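Local coordinates for SH2 domain-containing protein 3C (Homo sapiens, PDB 3T6G) that acts as an adapter in cell adhesion and migration signalling, its C-terminal Ras-GEF-like domain adopting a closed form, incapable of canonical nucleotide exchange, that is required for binding BCAR1, at residues A[173-176]-A[177-181]; A[294-297]-A[298-301]. The protein carries 2 engineered substitutions. All blocks are in the same frame, centred on the assembly; numbering follows the deposited sequence.

Interaction 1: A[173-176]-A[177-181]; sequences RHTE and GAILY
H174 O receives the amide of A178, with A178 N 3.0 Å from H174 O and the N-H...O angle a nearly straight 171°. One residue on, I179 N reaches T175 O at 3.2 Å, and L180 N then bonds to E176 O at 3.0 Å. Two side chains also lie against the preceding turn. I179 CG1, set beside its own backbone N (chi1 -56°), comes back alongside it, with CG1 3.1 Å from T175 O. Further along this branch, I179 CD1 lies tip to tip with the T175 methyl CG2 at 4.2 Å. L180 meets the earlier turn through its root, CB lying 3.4 Å from E176 O.

H174 stands at the junction: it leaves the helical path just after helix 164-173 and occupies the N-cap of helix 175-193, so a single residue makes the break between two successive helices of the Ras-GEF domain. T175 OG1 ties the two together through a hydrogen bond to R171 O. The H174 ring has R173 CB over one face, near the rim, and stacks with H129 of helix 121-140; Y181, about two turns further on, packs against I132 of that helix. The first turn is therefore secured by main-chain polar bonds, while the rings of H174, just before the helix, and Y181, within it, pack against helix 121-140.

Interaction 2: A[294-297]-A[298-301]; sequences SSQA and RRYE
Q296 and R299 converge on one oxygen, E101 OE1 of helix 93-115: Q296 NE2 gives it a hydrogen bond and R299 NH1 a salt bridge. Just short of that anion the two side chains touch, Q296 CB lying 3.5 Å from R299 NH1, while Q296 CA sits over one face of the guanidinium. The edge of the same group is used as well. R299 NE donates to S294 O at 3.1 Å, the oxygen lying close to the guanidinium plane although NE stands above the carbonyl plane of S294; the bend at chi3 (-65°) turns the group back to this carbonyl.

This is the N-terminal turn of helix 296-314, with S295 at the N-cap: its OG accepts a weak capping bond from R298 N at 3.4 Å. R299 N donates to S295 O at 3.0 Å, and Y300 N to Q296 O at 2.8 Å. With an alanine at R299, S294 O would probably lose its side-chain donor and E101 its cationic mate.

Q296, its CG anti to the backbone N (chi1 177°), lays that methylene over one face of the Y300 ring, offset toward its rim, in a CH-pi contact, CG 3.6 Å from the ring centroid. The amide plane runs nearly parallel to the ring, 7° away from it. At the far end of the ring, Y300 OH hydrogen-bonds to T105 OG1, and the ring meets H104 edge-to-face.

In the fold
Both contacts are first turns of helices in the same Ras-GEF domain, and they show two ways of starting one. Interaction 1 opens helix 175-193 directly after another helix and leans on helix 121-140; interaction 2 opens the C-terminal helix 296-314 after a loop and is anchored to helix 93-115. Their centres stand 34 Å apart and their nearest atoms about 19 Å, so neither touches the other. Their centres lie about 22 Å and about 17 Å, respectively, from the centre of the chain. The second chain of the assembly contacts neither, and each joins its own pair of helices within this all-helical domain.

Interaction 1: A[173-176]-A[177-181]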
loop_
_atom_site.group_PDB
_atom_site.type_symbol
_atom_site.label_atom_id
_atom_site.label_comp_id
_atom_site.label_asym_id
_atom_site.label_seq_id
_atom_site.Cartn_x
_atom_site.Cartn_y
_atom_site.Cartn_z
ATOM N N ARG A 173 -2.706 -26.394 -21.666
ATOM C CA ARG A 173 -1.459 -26.124 -22.365
ATOM C C ARG A 173 -0.337 -25.615 -21.475
ATOM O O ARG A 173 0.842 -25.736 -21.815
ATOM C CB ARG A 173 -1.715 -25.108 -23.474
ATOM C CG ARG A 173 -2.594 -25.635 -24.583
ATOM C CD ARG A 173 -2.924 -24.550 -25.587
ATOM N NE ARG A 173 -1.808 -24.243 -26.479
ATOM C CZ ARG A 173 -1.418 -25.008 -27.499
ATOM N NH1 ARG A 173 -2.051 -26.154 -27.770
ATOM N NH2 ARG A 173 -0.386 -24.629 -28.250
ATOM N N HIS A 174 -0.707 -25.025 -20.348
ATOM C CA HIS A 174 0.268 -24.432 -19.447
ATOM C C HIS A 174 0.025 -24.957 -18.054
ATOM O O HIS A 174 -0.179 -24.205 -17.099
ATOM C CB HIS A 174 0.154 -22.916 -19.481
ATOM C CG HIS A 174 0.131 -22.364 -20.867
ATOM N ND1 HIS A 174 1.273 -22.221 -21.627
ATOM C CD2 HIS A 174 -0.896 -21.948 -21.643
ATOM C CE1 HIS A 174 0.953 -21.706 -22.800
ATOM N NE2 HIS A 174 -0.357 -21.541 -22.840
ATOM N N THR A 175 0.069 -26.271 -17.944
ATOM C CA THR A 175 -0.350 -26.905 -16.721
ATOM C C THR A 175 0.485 -26.467 -15.515
ATOM O O THR A 175 -0.071 -26.200 -14.445
ATOM C CB THR A 175 -0.364 -28.416 -16.873
ATOM O OG1 THR A 175 -1.091 -28.750 -18.066
ATOM C CG2 THR A 175 -1.016 -29.043 -15.660
ATOM N N GLU A 176 1.801 -26.383 -15.676
ATOM C CA GLU A 176 2.631 -25.918 -14.568
ATOM C C GLU A 176 2.224 -24.523 -14.126
ATOM O O GLU A 176 2.104 -24.253 -12.936
ATOM C CB GLU A 176 4.117 -25.946 -14.906
ATOM C CG GLU A 176 4.772 -27.286 -14.617
ATOM C CD GLU A 176 6.258 -27.161 -14.318
ATOM O OE1 GLU A 176 6.726 -26.026 -14.063
ATOM O OE2 GLU A 176 6.954 -28.202 -14.339
ATOM N N GLY A 177 2.001 -23.643 -15.090
ATOM C CA GLY A 177 1.584 -22.290 -14.783
ATOM C C GLY A 177 0.327 -22.247 -13.921
ATOM O O GLY A 177 0.327 -21.691 -12.816
ATOM N N ALA A 178 -0.748 -22.838 -14.434
ATOM C CA ALA A 178 -2.038 -22.827 -13.765
ATOM C C ALA A 178 -1.957 -23.298 -12.306
ATOM O O ALA A 178 -2.609 -22.716 -11.423
ATOM C CB ALA A 178 -3.022 -23.669 -14.539
ATOM N N ILE A 179 -1.168 -24.347 -12.061
ATOM C CA ILE A 179 -0.993 -24.889 -10.711
ATOM C C ILE A 179 -0.245 -23.887 -9.845
ATOM O O ILE A 179 -0.620 -23.617 -8.698
ATOM C CB ILE A 179 -0.203 -26.221 -10.707
ATOM C CG1 ILE A 179 -0.869 -27.256 -11.610
ATOM C CG2 ILE A 179 -0.111 -26.807 -9.299
ATOM C CD1 ILE A 179 -0.177 -28.597 -11.561
ATOM N N LEU A 180 0.821 -23.337 -10.408
ATOM C CA LEU A 180 1.629 -22.365 -9.708
ATOM C C LEU A 180 0.720 -21.258 -9.148
ATOM O O LEU A 180 0.782 -20.923 -7.956
ATOM C CB LEU A 180 2.674 -21.797 -10.659
ATOM C CG LEU A 180 3.687 -20.865 -9.999
ATOM C CD1 LEU A 180 4.644 -21.698 -9.175
ATOM C CD2 LEU A 180 4.442 -20.016 -11.034
ATOM N N TYR A 181 -0.145 -20.734 -10.014
ATOM C CA TYR A 181 -1.092 -19.687 -9.657
ATOM C C TYR A 181 -2.049 -20.111 -8.539
ATOM O O TYR A 181 -2.153 -19.426 -7.515
ATOM C CB TYR A 181 -1.890 -19.274 -10.888
ATOM C CG TYR A 181 -2.870 -18.165 -10.633
ATOM C CD1 TYR A 181 -2.434 -16.891 -10.348
ATOM C CD2 TYR A 181 -4.238 -18.387 -10.685
ATOM C CE1 TYR A 181 -3.340 -15.860 -10.108
ATOM C CE2 TYR A 181 -5.153 -17.358 -10.446
ATOM C CZ TYR A 181 -4.695 -16.100 -10.160
ATOM O OH TYR A 181 -5.579 -15.070 -9.929
#

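Interaction 2: A[294-297]-A[298-301]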
loop_
_atom_site.group_PDB
_atom_site.type_symbol
_atom_site.label_atom_id
_atom_site.label_comp_id
_atom_site.label_asym_id
_atom_site.label_seq_id
_atom_site.Cartn_x
_atom_site.Cartn_y
_atom_site.Cartn_z
ATOM N N SER A 294 -9.706 13.469 -14.636
ATOM C CA SER A 294 -10.911 13.192 -13.868
ATOM C C SER A 294 -10.548 12.531 -12.552
ATOM O O SER A 294 -9.405 12.121 -12.345
ATOM C CB SER A 294 -11.878 12.305 -14.651
ATOM O OG SER A 294 -12.384 12.999 -15.775
ATOM N N SER A 295 -11.525 12.438 -11.662
ATOM C CA SER A 295 -11.304 11.846 -10.356
ATOM C C SER A 295 -10.946 10.393 -10.551
ATOM O O SER A 295 -11.218 9.820 -11.597
ATOM C CB SER A 295 -12.564 11.953 -9.501
ATOM O OG SER A 295 -13.685 11.438 -10.201
ATOM N N GLN A 296 -10.327 9.803 -9.543
ATOM C CA GLN A 296 -10.005 8.392 -9.575
ATOM C C GLN A 296 -11.261 7.526 -9.516
ATOM O O GLN A 296 -11.354 6.514 -10.219
ATOM C CB GLN A 296 -9.099 8.036 -8.411
ATOM C CG GLN A 296 -8.786 6.573 -8.358
ATOM C CD GLN A 296 -8.018 6.212 -7.117
ATOM O OE1 GLN A 296 -8.595 5.735 -6.127
ATOM N NE2 GLN A 296 -6.704 6.437 -7.155
ATOM N N ALA A 297 -12.218 7.910 -8.672
ATOM C CA ALA A 297 -13.466 7.151 -8.555
ATOM C C ALA A 297 -14.140 7.026 -9.912
ATOM O O ALA A 297 -14.529 5.941 -10.317
ATOM C CB ALA A 297 -14.427 7.794 -7.547
ATOM N N ARG A 298 -14.272 8.149 -10.602
ATOM C CA ARG A 298 -14.906 8.190 -11.915
ATOM C C ARG A 298 -14.075 7.437 -12.956
ATOM O O ARG A 298 -14.613 6.644 -13.727
ATOM C CB ARG A 298 -15.110 9.648 -12.339
ATOM C CG ARG A 298 -16.207 9.890 -13.363
ATOM C CD ARG A 298 -16.797 11.288 -13.170
ATOM N NE ARG A 298 -17.546 11.766 -14.333
ATOM C CZ ARG A 298 -18.137 12.956 -14.396
ATOM N NH1 ARG A 298 -18.074 13.785 -13.360
ATOM N NH2 ARG A 298 -18.796 13.316 -15.490
ATOM N N ARG A 299 -12.766 7.675 -12.983
ATOM C CA ARG A 299 -11.905 6.973 -13.927
ATOM C C ARG A 299 -12.056 5.466 -13.732
ATOM O O ARG A 299 -12.135 4.707 -14.703
ATOM C CB ARG A 299 -10.433 7.410 -13.790
ATOM C CG ARG A 299 -10.131 8.788 -14.399
ATOM C CD ARG A 299 -8.656 9.178 -14.350
ATOM N NE ARG A 299 -8.127 9.350 -12.994
ATOM C CZ ARG A 299 -7.405 8.428 -12.360
ATOM N NH1 ARG A 299 -6.952 8.646 -11.137
ATOM N NH2 ARG A 299 -7.130 7.274 -12.952
ATOM N N TYR A 300 -12.119 5.042 -12.472
ATOM C CA TYR A 300 -12.157 3.623 -12.147
ATOM C C TYR A 300 -13.536 3.031 -12.393
ATOM O O TYR A 300 -13.646 1.922 -12.916
ATOM C CB TYR A 300 -11.693 3.364 -10.709
ATOM C CG TYR A 300 -10.190 3.462 -10.507
ATOM C CD1 TYR A 300 -9.338 3.827 -11.551
ATOM C CD2 TYR A 300 -9.619 3.175 -9.277
ATOM C CE1 TYR A 300 -7.952 3.903 -11.360
ATOM C CE2 TYR A 300 -8.243 3.248 -9.074
ATOM C CZ TYR A 300 -7.410 3.608 -10.116
ATOM O OH TYR A 300 -6.042 3.683 -9.899
ATOM N N GLU A 301 -14.579 3.768 -12.025
ATOM C CA GLU A 301 -15.950 3.357 -12.304
ATOM C C GLU A 301 -16.105 3.085 -13.792
ATOM O O GLU A 301 -16.607 2.043 -14.191
ATOM C CB GLU A 301 -16.947 4.454 -11.915
ATOM C CG GLU A 301 -16.982 4.823 -10.440
ATOM C CD GLU A 301 -17.728 6.134 -10.174
ATOM O OE1 GLU A 301 -17.538 7.107 -10.944
ATOM O OE2 GLU A 301 -18.507 6.192 -9.195
#